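Local coordinates for protein Succinylglutamatedesuccinylase/aspartoacylase (Rhodobacter sphaeroides 2.4.1, PDB 3CDX) that probably hydrolyses amide bonds of small acylated amino acids, as a metal-dependent member of the succinylglutamate desuccinylase/aspartoacylase family, at residues A[80-89]-A[237-245]; A[171-182]-A[207-215]. One frame throughout, in Å; residues are numbered along the deposited sequence.

Contact 1 (A[80-89]-A[237-245]); sequences LRPEEVQGRV and LKHMGVIEG
The carbonyl oxygen of Val242 is gripped from the 80-89 side by two neighbouring groups. The backbone N of Gln86 donates to Val242 O at 2.7 Å, arriving in the carbonyl plane on a lone pair, with 160° at the hydrogen; the CA-H of Val85 adds a weaker contact to the same oxygen. Gln86 N to Val242 O is the one direct hydrogen bond between the segments, and a CA-H...O contact from Val242 CA to Gln86 O, 3.5 Å away, runs the other way. Beside this bond a water bridges the gap, giving one hydrogen to Glu84 O at 2.6 Å and the other to Glu244 OE2 while accepting from Glu244 N. It thereby serves a carbonyl that also lies close to Val242 O, where two acceptors cannot bond each other.

Beneath the polar edge the seam is aliphatic. Val242 holds CG1 anti to its backbone N (chi1 175°), which sets this methyl beside Val85 CG1 and 3.8 Å from Val89 CG2. Val89 CG2 also meets Leu237 CD2 at 3.9 Å, the two side chains reaching toward each other tip to tip, while Ile243 CG2 packs against Val85 CG2 at 4.2 Å.

Gly241, with positive phi, closes the helix in a Schellman motif, and Val242 and Ile243 follow directly. The contact thus joins the exit of helix 223-239 to the turn between helix 68-79 and strand 87-92; strands 40-50 and 55-60 flank strand 87-92, and Val56, on strand 55-60, touches both Leu237 and Val242.

Contact 2 (A[171-182]-A[207-215]); sequences LRARTLAAAEAF and GIVSLGTEL
Two flat groups of helix 171-182 meet the strand 209-214 in different ways. The guanidinium of Arg174 has Val209 CG2 over one face, 3.7 Å above the plane and displaced toward the rim. An extended chain, with CG anti to the backbone N (chi1 -154°), carries the group there, and the arginine crosses the valine at about a right angle. Two turns further on, at the C-terminal end of the helix, the Phe182 ring meets Thr213 CG2 obliquely, its CZ 3.9 Å from that methyl.

Between them the helix offers small residues to a branched surface. Leu211 divides its two methyls: CD2 rests on Ala179 CB at 3.8 Å, whereas CD1 lies near Ala178 CB and Phe182 CB. Val209 CG1 fits against Thr175 and Ala178, and its CG2 also meets Leu171 CD1 at 4.1 Å. With little bulk at Ala178 and Ala179, the helix and strand axes approach to 8.3 Å while crossing at -42°.

Thr175 supplies the polar element. Its OG1 donates to Leu171 O at 2.8 Å, from above the carbonyl plane; the backbone N of Thr175 reaches that oxygen from the opposite face, so the carbonyl takes two bonds. A water donates to Thr175 OG1 and accepts from Ser210 N at 3.0 Å, linking helix to strand without a direct hydrogen bond. Thr213 OG1, turned from the ring, bonds to the backbone N of the calcium ligand His149.

The chemistry is thus that of an apolar helix-on-strand interface: shape and one bridging water join the elements, while the strand's Thr213 ties the packed layer to the chain at the metal site.

Helix 223-239 connects the two contacts: it follows strand 209-214 of contact 2 in the chain and ends in contact 1. Both segments of contact 2 fall between those of contact 1, inside the loop it closes. Their centres lie 18 Å apart, yet their segments touch, for His239 CB packs on Ala181 CB at 3.5 Å and the His239 ring approaches Ala177 O and Ala178 CA of helix 169-182. Their relation to the metal differs. Contact 2 approaches it, the side chain of Thr213 being about 8 Å from the bound calcium and about 7 Å from the side chain of its ligand Glu66, whereas contact 1 lies away from the site.

Contact 1 (A[80-89]-A[237-245])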
loop_
_atom_site.group_PDB
_atom_site.type_symbol
_atom_site.label_atom_id
_atom_site.label_comp_id
_atom_site.label_asym_id
_atom_site.label_seq_id
_atom_site.Cartn_x
_atom_site.Cartn_y
_atom_site.Cartn_z
ATOM N N LEU A 80 30.057 -2.523 29.767
ATOM C CA LEU A 80 30.304 -1.570 30.862
ATOM C C LEU A 80 29.837 -2.041 32.248
ATOM O O LEU A 80 28.708 -2.478 32.407
ATOM C CB LEU A 80 29.661 -0.210 30.524
ATOM C CG LEU A 80 29.892 0.995 31.452
ATOM C CD1 LEU A 80 31.357 1.458 31.483
ATOM C CD2 LEU A 80 28.956 2.147 31.105
ATOM N N ARG A 81 30.692 -1.918 33.260
ATOM C CA ARG A 81 30.389 -2.419 34.629
ATOM C C ARG A 81 30.310 -1.302 35.665
ATOM O O ARG A 81 31.031 -0.315 35.561
ATOM C CB ARG A 81 31.438 -3.435 35.089
ATOM C CG ARG A 81 31.471 -4.744 34.313
ATOM C CD ARG A 81 32.827 -5.428 34.475
ATOM N NE ARG A 81 33.935 -4.748 33.767
ATOM C CZ ARG A 81 35.155 -4.522 34.296
ATOM N NH1 ARG A 81 35.422 -4.877 35.555
ATOM N NH2 ARG A 81 36.103 -3.905 33.584
ATOM N N PRO A 82 29.438 -1.458 36.676
ATOM C CA PRO A 82 29.262 -0.394 37.685
ATOM C C PRO A 82 30.561 0.068 38.350
ATOM O O PRO A 82 30.753 1.261 38.597
ATOM C CB PRO A 82 28.271 -1.002 38.697
ATOM C CG PRO A 82 27.624 -2.129 37.997
ATOM C CD PRO A 82 28.547 -2.614 36.915
ATOM N N GLU A 83 31.476 -0.869 38.563
ATOM C CA GLU A 83 32.739 -0.580 39.206
ATOM C C GLU A 83 33.709 0.281 38.385
ATOM O O GLU A 83 34.645 0.843 38.959
ATOM C CB GLU A 83 33.407 -1.888 39.637
ATOM C CG GLU A 83 34.097 -2.599 38.498
ATOM C CD GLU A 83 34.271 -4.070 38.768
ATOM O OE1 GLU A 83 33.252 -4.757 39.013
ATOM O OE2 GLU A 83 35.431 -4.542 38.728
ATOM N N GLU A 84 33.524 0.396 37.066
ATOM C CA GLU A 84 34.393 1.311 36.291
ATOM C C GLU A 84 33.855 2.743 36.277
ATOM O O GLU A 84 34.486 3.649 35.707
ATOM C CB GLU A 84 34.560 0.871 34.827
ATOM C CG GLU A 84 34.670 -0.619 34.538
ATOM C CD GLU A 84 34.445 -0.913 33.062
ATOM O OE1 GLU A 84 35.264 -0.446 32.237
ATOM O OE2 GLU A 84 33.452 -1.606 32.720
ATOM N N VAL A 85 32.691 2.940 36.887
ATOM C CA VAL A 85 31.900 4.166 36.718
ATOM C C VAL A 85 31.877 5.081 37.944
ATOM O O VAL A 85 31.696 4.615 39.073
ATOM C CB VAL A 85 30.470 3.795 36.239
ATOM C CG1 VAL A 85 29.450 4.898 36.472
ATOM C CG2 VAL A 85 30.526 3.404 34.774
ATOM N N GLN A 86 32.098 6.375 37.701
ATOM C CA GLN A 86 31.905 7.421 38.706
ATOM C C GLN A 86 30.905 8.458 38.226
ATOM O O GLN A 86 31.250 9.462 37.586
ATOM C CB GLN A 86 33.240 8.047 39.154
ATOM C CG GLN A 86 34.108 7.107 40.000
ATOM C CD GLN A 86 33.554 6.855 41.397
ATOM O OE1 GLN A 86 33.021 7.766 42.047
ATOM N NE2 GLN A 86 33.675 5.614 41.868
ATOM N N GLY A 87 29.640 8.173 38.524
ATOM C CA GLY A 87 28.541 8.942 37.997
ATOM C C GLY A 87 27.469 8.009 37.457
ATOM O O GLY A 87 27.097 7.029 38.105
ATOM N N ARG A 88 26.986 8.306 36.248
ATOM C CA ARG A 88 25.850 7.564 35.683
ATOM C C ARG A 88 25.875 7.611 34.166
ATOM O O ARG A 88 26.053 8.684 33.574
ATOM C CB ARG A 88 24.515 8.089 36.222
ATOM C CG ARG A 88 23.299 7.219 35.820
ATOM C CD ARG A 88 22.002 7.611 36.541
ATOM N NE ARG A 88 21.809 9.056 36.500
ATOM C CZ ARG A 88 20.815 9.706 37.093
ATOM N NH1 ARG A 88 20.759 11.025 37.000
ATOM N NH2 ARG A 88 19.883 9.052 37.779
ATOM N N VAL A 89 25.715 6.424 33.568
ATOM C CA VAL A 89 25.625 6.229 32.109
ATOM C C VAL A 89 24.254 5.600 31.769
ATOM O O VAL A 89 23.911 4.530 32.272
ATOM C CB VAL A 89 26.758 5.336 31.571
ATOM C CG1 VAL A 89 26.733 5.284 30.026
ATOM C CG2 VAL A 89 28.149 5.857 32.074
ATOM N N LEU A 237 33.171 9.638 27.936
ATOM C CA LEU A 237 33.062 9.217 29.341
ATOM C C LEU A 237 34.316 9.580 30.155
ATOM O O LEU A 237 34.223 9.932 31.343
ATOM C CB LEU A 237 32.842 7.713 29.419
ATOM C CG LEU A 237 31.505 7.146 28.923
ATOM C CD1 LEU A 237 31.409 5.626 29.257
ATOM C CD2 LEU A 237 30.299 7.914 29.482
ATOM N N LYS A 238 35.472 9.418 29.518
ATOM C CA LYS A 238 36.765 9.783 30.085
ATOM C C LYS A 238 36.848 11.297 30.306
ATOM O O LYS A 238 37.209 11.735 31.399
ATOM C CB LYS A 238 37.921 9.262 29.205
ATOM C CG LYS A 238 37.968 7.735 29.174
ATOM C CD LYS A 238 39.019 7.258 28.216
ATOM C CE LYS A 238 39.213 5.760 28.321
ATOM N NZ LYS A 238 39.986 5.295 27.089
ATOM N N HIS A 239 36.465 12.071 29.284
ATOM C CA HIS A 239 36.381 13.517 29.356
ATOM C C HIS A 239 35.532 13.958 30.533
ATOM O O HIS A 239 35.843 14.919 31.221
ATOM C CB HIS A 239 35.777 14.072 28.077
ATOM C CG HIS A 239 35.525 15.551 28.106
ATOM N ND1 HIS A 239 36.542 16.481 28.062
ATOM C CD2 HIS A 239 34.372 16.259 28.136
ATOM C CE1 HIS A 239 36.029 17.702 28.079
ATOM N NE2 HIS A 239 34.713 17.597 28.112
ATOM N N MET A 240 34.449 13.257 30.783
ATOM C CA MET A 240 33.552 13.751 31.800
ATOM C C MET A 240 33.948 13.263 33.187
ATOM O O MET A 240 33.324 13.663 34.179
ATOM C CB MET A 240 32.100 13.379 31.463
ATOM C CG MET A 240 31.580 14.139 30.247
ATOM S SD MET A 240 31.264 15.906 30.423
ATOM C CE MET A 240 29.930 15.798 31.623
ATOM N N GLY A 241 34.972 12.400 33.229
ATOM C CA GLY A 241 35.492 11.809 34.465
ATOM C C GLY A 241 34.643 10.695 35.039
ATOM O O GLY A 241 34.693 10.417 36.244
ATOM N N VAL A 242 33.864 10.037 34.176
ATOM C CA VAL A 242 32.947 8.964 34.589
ATOM C C VAL A 242 33.675 7.610 34.590
ATOM O O VAL A 242 33.382 6.740 35.385
ATOM C CB VAL A 242 31.649 8.962 33.698
ATOM C CG1 VAL A 242 30.733 7.789 34.005
ATOM C CG2 VAL A 242 30.915 10.266 33.868
ATOM N N ILE A 243 34.635 7.446 33.686
ATOM C CA ILE A 243 35.502 6.291 33.713
ATOM C C ILE A 243 36.948 6.767 33.636
ATOM O O ILE A 243 37.220 7.898 33.237
ATOM C CB ILE A 243 35.201 5.276 32.557
ATOM C CG1 ILE A 243 35.757 5.791 31.231
ATOM C CG2 ILE A 243 33.680 4.994 32.465
ATOM C CD1 ILE A 243 35.499 4.894 30.044
ATOM N N GLU A 244 37.869 5.874 33.988
ATOM C CA GLU A 244 39.294 6.202 34.099
ATOM C C GLU A 244 39.946 6.391 32.715
ATOM O O GLU A 244 39.645 5.666 31.745
ATOM C CB GLU A 244 40.024 5.119 34.915
ATOM C CG GLU A 244 39.434 4.881 36.339
ATOM C CD GLU A 244 39.725 3.457 36.921
ATOM O OE1 GLU A 244 40.919 3.180 37.231
ATOM O OE2 GLU A 244 38.754 2.630 37.073
ATOM N N GLY A 245 40.823 7.388 32.631
ATOM C CA GLY A 245 41.700 7.528 31.497
ATOM C C GLY A 245 41.530 8.864 30.853
ATOM O O GLY A 245 40.797 9.710 31.359
HETATM O O HOH W 1 36.971 3.430 34.868
#

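Contact 2 (A[171-182]-A[207-215])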
loop_
_atom_site.group_PDB
_atom_site.type_symbol
_atom_site.label_atom_id
_atom_site.label_comp_id
_atom_site.label_asym_id
_atom_site.label_seq_id
_atom_site.Cartn_x
_atom_site.Cartn_y
_atom_site.Cartn_z
ATOM N N LEU A 171 29.166 27.953 27.174
ATOM C CA LEU A 171 28.558 26.723 26.764
ATOM C C LEU A 171 29.232 26.257 25.463
ATOM O O LEU A 171 29.445 25.067 25.265
ATOM C CB LEU A 171 27.042 26.905 26.591
ATOM C CG LEU A 171 26.184 25.673 26.233
ATOM C CD1 LEU A 171 26.395 24.458 27.174
ATOM C CD2 LEU A 171 24.727 26.069 26.145
ATOM N N ARG A 172 29.590 27.212 24.613
ATOM C CA ARG A 172 30.198 26.928 23.324
ATOM C C ARG A 172 31.551 26.284 23.542
ATOM O O ARG A 172 31.876 25.267 22.917
ATOM C CB ARG A 172 30.351 28.203 22.505
ATOM C CG ARG A 172 30.670 27.919 21.038
ATOM C CD ARG A 172 30.450 29.112 20.168
ATOM N NE ARG A 172 31.381 30.186 20.487
ATOM C CZ ARG A 172 31.000 31.420 20.796
ATOM N NH1 ARG A 172 29.707 31.738 20.812
ATOM N NH2 ARG A 172 31.914 32.341 21.065
ATOM N N ALA A 173 32.319 26.857 24.470
ATOM C CA ALA A 173 33.611 26.301 24.862
ATOM C C ALA A 173 33.441 24.911 25.437
ATOM O O ALA A 173 34.238 23.997 25.167
ATOM C CB ALA A 173 34.288 27.202 25.888
ATOM N N ARG A 174 32.421 24.758 26.274
ATOM C CA ARG A 174 32.184 23.492 26.927
ATOM C C ARG A 174 31.784 22.405 25.924
ATOM O O ARG A 174 32.211 21.264 26.041
ATOM C CB ARG A 174 31.097 23.656 27.968
ATOM C CG ARG A 174 31.259 22.639 29.043
ATOM C CD ARG A 174 30.238 22.749 30.142
ATOM N NE ARG A 174 30.253 21.492 30.883
ATOM C CZ ARG A 174 29.238 21.041 31.605
ATOM N NH1 ARG A 174 28.113 21.757 31.686
ATOM N NH2 ARG A 174 29.340 19.869 32.231
ATOM N N THR A 175 30.952 22.773 24.954
ATOM C CA THR A 175 30.528 21.847 23.902
ATOM C C THR A 175 31.680 21.567 22.918
ATOM O O THR A 175 31.960 20.405 22.615
ATOM C CB THR A 175 29.252 22.325 23.173
ATOM O OG1 THR A 175 28.268 22.746 24.148
ATOM C CG2 THR A 175 28.691 21.174 22.266
ATOM N N LEU A 176 32.396 22.613 22.502
ATOM C CA LEU A 176 33.606 22.431 21.663
ATOM C C LEU A 176 34.614 21.461 22.267
ATOM O O LEU A 176 35.185 20.604 21.576
ATOM C CB LEU A 176 34.272 23.768 21.372
ATOM C CG LEU A 176 33.549 24.692 20.381
ATOM C CD1 LEU A 176 34.168 26.084 20.443
ATOM C CD2 LEU A 176 33.599 24.119 18.956
ATOM N N ALA A 177 34.777 21.558 23.570
ATOM C CA ALA A 177 35.711 20.705 24.287
ATOM C C ALA A 177 35.258 19.259 24.315
ATOM O O ALA A 177 36.083 18.345 24.304
ATOM C CB ALA A 177 35.881 21.210 25.705
ATOM N N ALA A 178 33.948 19.034 24.400
ATOM C CA ALA A 178 33.446 17.664 24.429
ATOM C C ALA A 178 33.608 17.049 23.039
ATOM O O ALA A 178 33.973 15.879 22.911
ATOM C CB ALA A 178 31.977 17.625 24.915
ATOM N N ALA A 179 33.335 17.850 22.002
ATOM C CA ALA A 179 33.572 17.428 20.621
ATOM C C ALA A 179 35.037 17.008 20.423
ATOM O O ALA A 179 35.296 15.940 19.867
ATOM C CB ALA A 179 33.178 18.516 19.657
ATOM N N GLU A 180 35.985 17.816 20.937
ATOM C CA GLU A 180 37.411 17.540 20.822
ATOM C C GLU A 180 37.753 16.198 21.484
ATOM O O GLU A 180 38.461 15.375 20.890
ATOM C CB GLU A 180 38.285 18.695 21.395
ATOM C CG GLU A 180 38.281 19.926 20.525
ATOM C CD GLU A 180 39.013 21.139 21.126
ATOM O OE1 GLU A 180 39.910 20.945 21.999
ATOM O OE2 GLU A 180 38.692 22.290 20.705
ATOM N N ALA A 181 37.247 15.979 22.697
ATOM C CA ALA A 181 37.440 14.700 23.392
ATOM C C ALA A 181 36.865 13.500 22.609
ATOM O O ALA A 181 37.536 12.464 22.453
ATOM C CB ALA A 181 36.810 14.752 24.778
ATOM N N PHE A 182 35.642 13.647 22.086
ATOM C CA PHE A 182 35.030 12.555 21.287
ATOM C C PHE A 182 36.062 12.128 20.217
ATOM O O PHE A 182 36.296 10.954 20.024
ATOM C CB PHE A 182 33.686 12.988 20.652
ATOM C CG PHE A 182 32.945 11.866 19.900
ATOM C CD1 PHE A 182 31.852 11.215 20.486
ATOM C CD2 PHE A 182 33.340 11.474 18.615
ATOM C CE1 PHE A 182 31.152 10.170 19.778
ATOM C CE2 PHE A 182 32.656 10.441 17.910
ATOM C CZ PHE A 182 31.573 9.789 18.495
ATOM N N GLY A 207 19.427 23.240 28.056
ATOM C CA GLY A 207 20.751 23.722 28.464
ATOM C C GLY A 207 21.739 22.643 28.879
ATOM O O GLY A 207 22.643 22.887 29.679
ATOM N N ILE A 208 21.548 21.442 28.341
ATOM C CA ILE A 208 22.437 20.282 28.533
ATOM C C ILE A 208 23.451 20.294 27.381
ATOM O O ILE A 208 23.101 20.666 26.263
ATOM C CB ILE A 208 21.547 18.972 28.481
ATOM C CG1 ILE A 208 20.573 18.937 29.677
ATOM C CG2 ILE A 208 22.373 17.683 28.335
ATOM C CD1 ILE A 208 19.280 18.137 29.435
ATOM N N VAL A 209 24.703 19.928 27.642
ATOM C CA VAL A 209 25.705 19.817 26.564
ATOM C C VAL A 209 25.256 18.760 25.536
ATOM O O VAL A 209 24.957 17.639 25.893
ATOM C CB VAL A 209 27.100 19.478 27.099
ATOM C CG1 VAL A 209 28.053 19.284 25.971
ATOM C CG2 VAL A 209 27.605 20.619 28.051
ATOM N N SER A 210 25.169 19.148 24.276
ATOM C CA SER A 210 24.620 18.284 23.243
ATOM C C SER A 210 25.634 18.116 22.096
ATOM O O SER A 210 26.091 19.113 21.494
ATOM C CB SER A 210 23.319 18.937 22.741
ATOM O OG SER A 210 22.869 18.414 21.511
ATOM N N LEU A 211 25.986 16.860 21.812
ATOM C CA LEU A 211 26.743 16.478 20.619
ATOM C C LEU A 211 25.881 15.627 19.695
ATOM O O LEU A 211 25.114 14.783 20.156
ATOM C CB LEU A 211 27.981 15.658 21.004
ATOM C CG LEU A 211 29.208 16.364 21.571
ATOM C CD1 LEU A 211 30.356 15.313 21.764
ATOM C CD2 LEU A 211 29.646 17.531 20.648
ATOM N N GLY A 212 26.023 15.836 18.395
ATOM C CA GLY A 212 25.475 14.917 17.403
ATOM C C GLY A 212 26.665 14.196 16.796
ATOM O O GLY A 212 27.812 14.620 17.023
ATOM N N THR A 213 26.386 13.124 16.034
ATOM C CA THR A 213 27.365 12.518 15.114
ATOM C C THR A 213 26.815 12.329 13.706
ATOM O O THR A 213 25.592 12.289 13.506
ATOM C CB THR A 213 27.921 11.181 15.621
ATOM O OG1 THR A 213 26.970 10.134 15.406
ATOM C CG2 THR A 213 28.260 11.247 17.109
ATOM N N GLU A 214 27.727 12.331 12.718
ATOM C CA GLU A 214 27.450 11.823 11.401
ATOM C C GLU A 214 28.570 10.830 11.086
ATOM O O GLU A 214 29.714 11.215 10.799
ATOM C CB GLU A 214 27.324 12.959 10.382
ATOM C CG GLU A 214 26.097 13.935 10.580
ATOM C CD GLU A 214 24.718 13.241 10.560
ATOM O OE1 GLU A 214 24.611 12.093 10.082
ATOM O OE2 GLU A 214 23.722 13.860 11.009
ATOM N N LEU A 215 28.233 9.555 11.178
ATOM C CA LEU A 215 29.197 8.469 11.105
ATOM C C LEU A 215 28.987 7.558 9.905
ATOM O O LEU A 215 29.313 6.394 9.962
ATOM C CB LEU A 215 29.172 7.649 12.424
ATOM C CG LEU A 215 29.684 8.343 13.713
ATOM C CD1 LEU A 215 29.401 7.510 14.966
ATOM C CD2 LEU A 215 31.195 8.721 13.645
HETATM O O HOH W 2 25.726 22.036 23.529
#